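Local structure of endonuclease V (Bacillus subtilis, 3GA2) at residues A[23-28]-A[122-127]; A[149-154]-A[169-174]; A[156-161]-A[176-181]. The protein probably repairs DNA containing deaminated bases, using magnesium to nick the strand at the second phosphodiester bond 3' to a deoxyinosine. The protein carries 1 engineered substitution. One frame throughout, in Å; residues are numbered along the deposited sequence.

Interaction 1 (A[23-28]-A[122-127]); sequences NLKNRI and HYNHMG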
loop_
_atom_site.group_PDB
_atom_site.type_symbol
_atom_site.label_atom_id
_atom_site.label_comp_id
_atom_site.label_asym_id
_atom_site.label_seq_id
_atom_site.Cartn_x
_atom_site.Cartn_y
_atom_site.Cartn_z
ATOM N N ASN A 23 13.718 11.371 -8.110
ATOM C CA ASN A 23 12.953 12.484 -8.644
ATOM C C ASN A 23 11.643 12.621 -7.880
ATOM O O ASN A 23 11.333 13.682 -7.345
ATOM C CB ASN A 23 12.667 12.263 -10.132
ATOM C CG ASN A 23 13.873 12.550 -11.005
ATOM O OD1 ASN A 23 13.886 12.230 -12.195
ATOM N ND2 ASN A 23 14.891 13.168 -10.420
ATOM N N LEU A 24 10.878 11.537 -7.826
ATOM C CA LEU A 24 9.596 11.552 -7.134
ATOM C C LEU A 24 9.743 11.795 -5.636
ATOM O O LEU A 24 8.900 12.451 -5.024
ATOM C CB LEU A 24 8.862 10.234 -7.373
ATOM C CG LEU A 24 8.553 9.926 -8.839
ATOM C CD1 LEU A 24 7.898 8.560 -8.928
ATOM C CD2 LEU A 24 7.644 11.002 -9.425
ATOM N N LYS A 25 10.821 11.274 -5.054
ATOM C CA LYS A 25 11.068 11.427 -3.628
ATOM C C LYS A 25 11.099 12.892 -3.212
ATOM O O LYS A 25 10.706 13.235 -2.101
ATOM C CB LYS A 25 12.388 10.752 -3.244
ATOM C CG LYS A 25 12.655 10.735 -1.753
ATOM C CD LYS A 25 13.834 9.845 -1.391
ATOM C CE LYS A 25 15.137 10.360 -1.954
ATOM N NZ LYS A 25 16.286 9.541 -1.482
ATOM N N ASN A 26 11.562 13.759 -4.101
ATOM C CA ASN A 26 11.623 15.174 -3.781
ATOM C C ASN A 26 10.261 15.834 -3.947
ATOM O O ASN A 26 10.106 17.028 -3.700
ATOM C CB ASN A 26 12.669 15.868 -4.655
ATOM C CG ASN A 26 14.077 15.387 -4.360
ATOM O OD1 ASN A 26 14.527 15.418 -3.211
ATOM N ND2 ASN A 26 14.782 14.940 -5.392
ATOM N N ARG A 27 9.273 15.044 -4.355
ATOM C CA ARG A 27 7.917 15.549 -4.551
ATOM C C ARG A 27 6.956 15.002 -3.492
ATOM O O ARG A 27 5.738 15.114 -3.629
ATOM C CB ARG A 27 7.418 15.182 -5.954
ATOM C CG ARG A 27 8.200 15.845 -7.083
ATOM C CD ARG A 27 7.753 15.339 -8.450
ATOM N NE ARG A 27 6.313 15.507 -8.651
ATOM C CZ ARG A 27 5.651 15.107 -9.733
ATOM N NH1 ARG A 27 6.293 14.509 -10.730
ATOM N NH2 ARG A 27 4.342 15.295 -9.814
ATOM N N ILE A 28 7.510 14.413 -2.439
ATOM C CA ILE A 28 6.696 13.863 -1.365
ATOM C C ILE A 28 6.185 14.974 -0.459
ATOM O O ILE A 28 6.941 15.859 -0.059
ATOM C CB ILE A 28 7.499 12.854 -0.519
ATOM C CG1 ILE A 28 7.833 11.635 -1.380
ATOM C CG2 ILE A 28 6.711 12.466 0.730
ATOM C CD1 ILE A 28 8.772 10.651 -0.743
ATOM N N HIS A 122 10.555 3.122 4.001
ATOM C CA HIS A 122 11.296 2.420 2.967
ATOM C C HIS A 122 12.684 3.034 2.851
ATOM O O HIS A 122 12.860 4.222 3.123
ATOM C CB HIS A 122 10.531 2.542 1.643
ATOM C CG HIS A 122 11.272 2.011 0.461
ATOM N ND1 HIS A 122 12.148 2.779 -0.272
ATOM C CD2 HIS A 122 11.288 0.778 -0.100
ATOM C CE1 HIS A 122 12.673 2.043 -1.236
ATOM N NE2 HIS A 122 12.169 0.826 -1.153
ATOM N N TYR A 123 13.656 2.214 2.449
ATOM C CA TYR A 123 15.052 2.628 2.294
ATOM C C TYR A 123 15.190 4.022 1.704
ATOM O O TYR A 123 16.041 4.802 2.117
ATOM C CB TYR A 123 15.816 1.655 1.381
ATOM C CG TYR A 123 15.801 0.206 1.816
ATOM C CD1 TYR A 123 15.198 -0.774 1.022
ATOM C CD2 TYR A 123 16.392 -0.191 3.017
ATOM C CE1 TYR A 123 15.184 -2.115 1.417
ATOM C CE2 TYR A 123 16.380 -1.528 3.420
ATOM C CZ TYR A 123 15.776 -2.482 2.618
ATOM O OH TYR A 123 15.748 -3.799 3.026
ATOM N N ASN A 124 14.359 4.333 0.721
ATOM C CA ASN A 124 14.444 5.641 0.098
ATOM C C ASN A 124 13.096 6.351 0.113
ATOM O O ASN A 124 12.786 7.136 -0.784
ATOM C CB ASN A 124 14.968 5.486 -1.330
ATOM C CG ASN A 124 15.879 6.621 -1.739
ATOM O OD1 ASN A 124 16.735 7.048 -0.965
ATOM N ND2 ASN A 124 15.711 7.109 -2.962
ATOM N N HIS A 125 12.307 6.070 1.149
ATOM C CA HIS A 125 10.978 6.663 1.310
ATOM C C HIS A 125 10.174 6.485 0.030
ATOM O O HIS A 125 9.290 7.280 -0.270
ATOM C CB HIS A 125 11.105 8.156 1.640
ATOM C CG HIS A 125 11.692 8.429 2.993
ATOM N ND1 HIS A 125 12.584 9.453 3.227
ATOM C CD2 HIS A 125 11.502 7.818 4.188
ATOM C CE1 HIS A 125 12.922 9.461 4.505
ATOM N NE2 HIS A 125 12.278 8.479 5.110
HETATM N N MSE A 126 10.464 5.431 -0.723
HETATM C CA MSE A 126 9.753 5.238 -1.973
HETATM C C MSE A 126 9.066 3.881 -2.111
HETATM O O MSE A 126 9.142 3.242 -3.161
HETATM C CB MSE A 126 10.718 5.482 -3.132
HETATM C CG MSE A 126 10.066 6.031 -4.390
HETATM SE SE MSE A 126 9.005 7.641 -4.099
HETATM C CE MSE A 126 7.860 7.430 -5.626
ATOM N N GLY A 127 8.410 3.441 -1.037
ATOM C CA GLY A 127 7.683 2.184 -1.072
ATOM C C GLY A 127 6.480 2.331 -1.999
ATOM O O GLY A 127 6.080 3.448 -2.337
#
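The carboxamide of Asn124 is met from above its plane by the ammonium group of Lys25. NZ of Lys25 donates a hydrogen bond of 2.6 Å to OD1 of Asn124, but it stands 43° out of the carbonyl plane, and the C=O...N angle of 95° takes it off the lone pairs and over the amide. Lys25 NZ also lies 2.9 Å from Asn124 ND2, a donor that offers it no bond. The imidazole of His122 is packed within its own loop: CB of Tyr123 lies over one face and the carbonyl carbon of Met126 over the opposite one, both toward the rim of the ring, and Asn124 C and His125 N sit at its edge in plane.

Lysine suits its place because its long chain spans the gap. The Lys25 chain turns at chi3 (65°), which carries NZ to the amide, while CD of Lys25 passes 3.0 Å from the backbone O of Asn124. Were a leucine here, the ammonium would be gone, and Asn124 OD1 would probably lose this donor and its amide be freer to turn.

Beside this polar pair, Met126, present as selenomethionine, reaches the helix end. Its CE packs tightly on Leu24, 3.5 Å from CB of that leucine, the two side chains crossing at about a right angle. A flexible, unbranched selenoether chain and a branched leucine mould well to each other, and His131 and Phe134 of helix 128-136 touch Met126 too. Ile28 closes the contact, with CD1 3.4 Å from O of His125.

Lys25 to Ile28 form a type I beta turn as helix 14-25 ends, and Gly127 is the N-cap of helix 128-136. The arrangement thus packs a helix terminus on the loop joining strand 113-116 to helix 128-136 in this RNase H-clan fold.

Interaction 2 (A[149-154]-A[169-174]); sequences KIKGCD and IIDGEV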
loop_
_atom_site.group_PDB
_atom_site.type_symbol
_atom_site.label_atom_id
_atom_site.label_comp_id
_atom_site.label_asym_id
_atom_site.label_seq_id
_atom_site.Cartn_x
_atom_site.Cartn_y
_atom_site.Cartn_z
ATOM N N LYS A 149 13.711 -3.600 8.050
ATOM C CA LYS A 149 14.775 -3.020 8.866
ATOM C C LYS A 149 15.715 -2.128 8.045
ATOM O O LYS A 149 16.418 -2.598 7.151
ATOM C CB LYS A 149 15.565 -4.136 9.558
ATOM C CG LYS A 149 16.455 -3.650 10.684
ATOM C CD LYS A 149 17.143 -4.808 11.384
ATOM C CE LYS A 149 18.099 -4.311 12.452
ATOM N NZ LYS A 149 18.966 -5.404 12.946
ATOM N N ILE A 150 15.730 -0.838 8.372
ATOM C CA ILE A 150 16.540 0.145 7.652
ATOM C C ILE A 150 17.677 0.746 8.486
ATOM O O ILE A 150 17.480 1.115 9.644
ATOM C CB ILE A 150 15.643 1.305 7.161
ATOM C CG1 ILE A 150 14.439 0.739 6.398
ATOM C CG2 ILE A 150 16.445 2.262 6.274
ATOM C CD1 ILE A 150 13.333 1.767 6.122
ATOM N N LYS A 151 18.864 0.852 7.894
ATOM C CA LYS A 151 20.004 1.438 8.601
ATOM C C LYS A 151 20.350 0.645 9.855
ATOM O O LYS A 151 21.003 1.167 10.762
ATOM C CB LYS A 151 19.675 2.875 9.015
ATOM C CG LYS A 151 20.445 3.965 8.298
ATOM C CD LYS A 151 20.095 4.037 6.828
ATOM C CE LYS A 151 20.480 5.394 6.259
ATOM N NZ LYS A 151 21.889 5.760 6.591
ATOM N N GLY A 152 19.901 -0.603 9.916
ATOM C CA GLY A 152 20.180 -1.423 11.079
ATOM C C GLY A 152 19.374 -0.975 12.283
ATOM O O GLY A 152 19.725 -1.265 13.427
ATOM N N CYS A 153 18.279 -0.268 12.027
ATOM C CA CYS A 153 17.425 0.230 13.097
ATOM C C CYS A 153 16.270 -0.714 13.395
ATOM O O CYS A 153 15.565 -1.155 12.490
ATOM C CB CYS A 153 16.879 1.609 12.725
ATOM S SG CYS A 153 18.160 2.883 12.625
ATOM N N ASP A 154 16.086 -1.024 14.670
ATOM C CA ASP A 154 15.013 -1.912 15.072
ATOM C C ASP A 154 13.922 -1.092 15.738
ATOM O O ASP A 154 14.190 -0.045 16.328
ATOM C CB ASP A 154 15.535 -2.978 16.034
ATOM C CG ASP A 154 14.458 -3.956 16.452
ATOM O OD1 ASP A 154 13.797 -4.538 15.562
ATOM O OD2 ASP A 154 14.272 -4.146 17.673
ATOM N N ILE A 169 12.057 5.489 14.287
ATOM C CA ILE A 169 12.905 6.618 13.954
ATOM C C ILE A 169 14.285 6.194 13.460
ATOM O O ILE A 169 14.934 5.328 14.048
ATOM C CB ILE A 169 13.035 7.564 15.170
ATOM C CG1 ILE A 169 11.636 7.892 15.716
ATOM C CG2 ILE A 169 13.740 8.854 14.756
ATOM C CD1 ILE A 169 11.620 8.850 16.897
ATOM N N ILE A 170 14.716 6.811 12.363
ATOM C CA ILE A 170 16.006 6.526 11.745
ATOM C C ILE A 170 16.650 7.865 11.400
ATOM O O ILE A 170 16.043 8.694 10.722
ATOM C CB ILE A 170 15.809 5.686 10.462
ATOM C CG1 ILE A 170 15.084 4.381 10.814
ATOM C CG2 ILE A 170 17.143 5.371 9.817
ATOM C CD1 ILE A 170 14.729 3.552 9.624
ATOM N N ASP A 171 17.872 8.082 11.875
ATOM C CA ASP A 171 18.578 9.343 11.628
ATOM C C ASP A 171 17.772 10.533 12.141
ATOM O O ASP A 171 17.821 11.619 11.562
ATOM C CB ASP A 171 18.853 9.547 10.131
ATOM C CG ASP A 171 19.828 8.530 9.570
ATOM O OD1 ASP A 171 20.820 8.210 10.261
ATOM O OD2 ASP A 171 19.609 8.068 8.429
ATOM N N GLY A 172 17.019 10.332 13.216
ATOM C CA GLY A 172 16.236 11.426 13.772
ATOM C C GLY A 172 14.988 11.760 12.976
ATOM O O GLY A 172 14.382 12.808 13.182
ATOM N N GLU A 173 14.601 10.877 12.062
ATOM C CA GLU A 173 13.405 11.103 11.262
ATOM C C GLU A 173 12.400 9.985 11.463
ATOM O O GLU A 173 12.770 8.816 11.597
ATOM C CB GLU A 173 13.767 11.230 9.782
ATOM C CG GLU A 173 14.240 12.624 9.411
ATOM C CD GLU A 173 14.564 12.773 7.939
ATOM O OE1 GLU A 173 13.770 12.293 7.101
ATOM O OE2 GLU A 173 15.609 13.387 7.623
ATOM N N VAL A 174 11.124 10.345 11.501
ATOM C CA VAL A 174 10.078 9.353 11.686
ATOM C C VAL A 174 9.706 8.711 10.356
ATOM O O VAL A 174 9.117 9.361 9.495
ATOM C CB VAL A 174 8.804 9.977 12.282
ATOM C CG1 VAL A 174 7.708 8.922 12.353
ATOM C CG2 VAL A 174 9.092 10.538 13.662
#
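Ile170 pushes its branched side chain into the loop 149-154, and all three carbons beyond its CB find partners there. With CG1 anti to the carbonyl carbon (chi1 -58°), that branch of Ile170 lies against Cys153, 3.8 Å from its CB and 3.9 Å from its SG. The other branch, CG2, comes 3.6 Å from CB of Lys151 and also touches the sulfur of Cys153, which therefore sits beside both branches. An extended chi2 (175°) carries CD1 on to Ile150: CD1 of Ile170 is only 3.5 Å from CB of Ile150, a tight carbon contact, and the two isoleucines cross at about a right angle. Tyr175 touches both of them as well.

Two type I' beta turns face each other here. Ile170 to Glu173 make a two-residue beta hairpin between strands 165-170 and 173-179, closed by reciprocal backbone bonds, Ile170 N to Glu173 O and Glu173 N to Ile170 O. Ile150 to Cys153 make the other turn, closed by Cys153 N to Ile150 O. Both central residues of each turn have positive phi, and the second is glycine (Gly152, Gly172), which adopts it without strain.

On the solvent side a long salt bridge adds a weaker charge contact. Lys151, bent at chi2 and chi4, brings NZ to 3.7 Å from OD2 of Asp171, while its CE lies 3.6 Å from that same oxygen.

Interaction 3 (A[156-161]-A[176-181]); sequences VTPEIE and GRALRT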
loop_
_atom_site.group_PDB
_atom_site.type_symbol
_atom_site.label_atom_id
_atom_site.label_comp_id
_atom_site.label_asym_id
_atom_site.label_seq_id
_atom_site.Cartn_x
_atom_site.Cartn_y
_atom_site.Cartn_z
ATOM N N VAL A 156 10.559 -0.486 18.385
ATOM C CA VAL A 156 10.213 -0.791 19.764
ATOM C C VAL A 156 8.849 -1.454 19.728
ATOM O O VAL A 156 7.917 -0.934 19.117
ATOM C CB VAL A 156 10.130 0.486 20.625
ATOM C CG1 VAL A 156 9.626 0.138 22.018
ATOM C CG2 VAL A 156 11.495 1.144 20.711
ATOM N N THR A 157 8.738 -2.613 20.364
ATOM C CA THR A 157 7.469 -3.323 20.384
ATOM C C THR A 157 6.417 -2.458 21.063
ATOM O O THR A 157 6.618 -1.982 22.178
ATOM C CB THR A 157 7.582 -4.653 21.135
ATOM O OG1 THR A 157 8.558 -5.483 20.493
ATOM C CG2 THR A 157 6.240 -5.369 21.144
ATOM N N PRO A 158 5.282 -2.236 20.389
ATOM C CA PRO A 158 4.207 -1.418 20.952
ATOM C C PRO A 158 3.487 -2.182 22.050
ATOM O O PRO A 158 3.639 -3.396 22.167
ATOM C CB PRO A 158 3.319 -1.145 19.745
ATOM C CG PRO A 158 3.432 -2.430 18.975
ATOM C CD PRO A 158 4.924 -2.732 19.047
ATOM N N GLU A 159 2.709 -1.472 22.856
ATOM C CA GLU A 159 1.977 -2.109 23.938
ATOM C C GLU A 159 0.997 -3.140 23.384
ATOM O O GLU A 159 0.684 -3.137 22.195
ATOM C CB GLU A 159 1.223 -1.061 24.760
ATOM C CG GLU A 159 0.640 -1.628 26.039
ATOM C CD GLU A 159 1.710 -2.215 26.945
ATOM O OE1 GLU A 159 1.436 -3.248 27.597
ATOM O OE2 GLU A 159 2.820 -1.640 27.003
ATOM N N ILE A 160 0.518 -4.016 24.260
ATOM C CA ILE A 160 -0.419 -5.070 23.885
ATOM C C ILE A 160 -1.806 -4.509 23.549
ATOM O O ILE A 160 -2.598 -5.158 22.867
ATOM C CB ILE A 160 -0.568 -6.091 25.040
ATOM C CG1 ILE A 160 -1.080 -7.429 24.508
ATOM C CG2 ILE A 160 -1.511 -5.548 26.102
ATOM C CD1 ILE A 160 0.025 -8.381 24.126
ATOM N N GLU A 161 -2.088 -3.301 24.025
ATOM C CA GLU A 161 -3.378 -2.655 23.808
ATOM C C GLU A 161 -3.654 -2.238 22.365
ATOM O O GLU A 161 -2.742 -1.897 21.614
ATOM C CB GLU A 161 -3.497 -1.439 24.734
ATOM C CG GLU A 161 -4.789 -0.642 24.587
ATOM C CD GLU A 161 -4.979 0.378 25.702
ATOM O OE1 GLU A 161 -4.051 1.185 25.938
ATOM O OE2 GLU A 161 -6.059 0.376 26.337
ATOM N N GLY A 176 7.826 5.820 10.164
ATOM C CA GLY A 176 6.494 5.262 10.312
ATOM C C GLY A 176 6.262 4.790 11.741
ATOM O O GLY A 176 6.965 5.216 12.656
ATOM N N ARG A 177 5.284 3.914 11.941
ATOM C CA ARG A 177 4.984 3.409 13.277
ATOM C C ARG A 177 4.746 1.899 13.326
ATOM O O ARG A 177 4.312 1.294 12.345
ATOM C CB ARG A 177 3.741 4.118 13.843
ATOM C CG ARG A 177 3.935 5.599 14.151
ATOM C CD ARG A 177 2.638 6.292 14.567
ATOM N NE ARG A 177 2.877 7.675 14.976
ATOM C CZ ARG A 177 1.919 8.566 15.220
ATOM N NH1 ARG A 177 0.642 8.222 15.095
ATOM N NH2 ARG A 177 2.237 9.799 15.593
ATOM N N ALA A 178 5.050 1.296 14.472
ATOM C CA ALA A 178 4.797 -0.125 14.674
ATOM C C ALA A 178 3.466 0.007 15.395
ATOM O O ALA A 178 3.394 0.613 16.465
ATOM C CB ALA A 178 5.848 -0.740 15.583
ATOM N N LEU A 179 2.416 -0.538 14.797
ATOM C CA LEU A 179 1.077 -0.399 15.353
ATOM C C LEU A 179 0.352 -1.689 15.688
ATOM O O LEU A 179 0.242 -2.592 14.858
ATOM C CB LEU A 179 0.220 0.417 14.378
ATOM C CG LEU A 179 -1.249 0.668 14.724
ATOM C CD1 LEU A 179 -1.341 1.537 15.963
ATOM C CD2 LEU A 179 -1.946 1.328 13.546
ATOM N N ARG A 180 -0.157 -1.741 16.916
ATOM C CA ARG A 180 -0.910 -2.882 17.411
ATOM C C ARG A 180 -2.362 -2.669 16.994
ATOM O O ARG A 180 -3.091 -1.921 17.639
ATOM C CB ARG A 180 -0.836 -2.941 18.940
ATOM C CG ARG A 180 -1.429 -4.204 19.543
ATOM C CD ARG A 180 -0.463 -5.374 19.425
ATOM N NE ARG A 180 0.734 -5.155 20.228
ATOM C CZ ARG A 180 1.752 -6.007 20.317
ATOM N NH1 ARG A 180 1.730 -7.151 19.647
ATOM N NH2 ARG A 180 2.793 -5.710 21.084
ATOM N N THR A 181 -2.783 -3.312 15.914
ATOM C CA THR A 181 -4.156 -3.162 15.460
ATOM C C THR A 181 -5.040 -4.146 16.197
ATOM O O THR A 181 -6.111 -3.790 16.685
ATOM C CB THR A 181 -4.275 -3.395 13.959
ATOM O OG1 THR A 181 -3.504 -4.542 13.594
ATOM C CG2 THR A 181 -3.777 -2.178 13.201
#
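Two backbone carbonyls of the loop 156-161 grip the guanidinium of Arg180 along one edge. NH2 of Arg180 donates to O of Pro158 at 2.7 Å, and NE of Arg180 donates to O of Glu159 at 2.8 Å. The N-H...O angles, 152° and 159°, are fairly straight, and both oxygens lie near the guanidinium plane, although each donor approaches from above the plane of its carbonyl group. Since NH1 also bonds to O of Val185, three main-chain oxygens bond to the buried guanidinium, one at each nitrogen, which should hold its rotation. Arginine suits the place because its flat head offers several N-H groups at once to backbone carbonyls of an irregular loop segment.

The aliphatic part of Arg180 is just as engaged. With CG anti to the backbone N (chi1 -172°), CG of Arg180 comes 3.4 Å from O of Glu161; bends at chi2 and chi3 then fold the chain back alongside the loop and bring the guanidinium round to its two carbonyls. Thr157 adds its methyl CG2, 3.5 Å from NH2 of Arg180.

Farther along, Pro158 sets its ring atoms against the strand: CB lies 3.7 Å from O of Ala178, and CD is 4.1 Å from CB of Ala178. The small methyl of Ala178 leaves room for the ring, and the proline, with no amide hydrogen to satisfy, can be buried there at little cost. Thr166 touches both residues and is paired with Ala178 through the backbone.

The contact lays an irregular loop against the 176-181 part of the chain, on strand 173-179, next to the outermost strand 165-170 of the mixed sheet in this RNase H-clan alpha/beta fold.

Interaction 1 closes along the chain before interactions 2 and 3 begin, and these two cross, their segments alternating: 149-154, 156-161, 169-174, 176-181. Interactions 2 and 3 lie with centres about 16 Å apart and both use strand 173-179, so the connection between strands 140-144 and 165-170 is held first at the hairpin tip and then along residues 176-181. Interaction 1, about 15 Å from interaction 2 and about 24 Å from interaction 3 between centres, touches interaction 2 where Ile150 CD1 packs on His122 and Tyr123. Interactions 1 and 2 thus form a continuous packed region, while interaction 3 is tied to interaction 2 through the sheet, away from the predicted magnesium-binding residues.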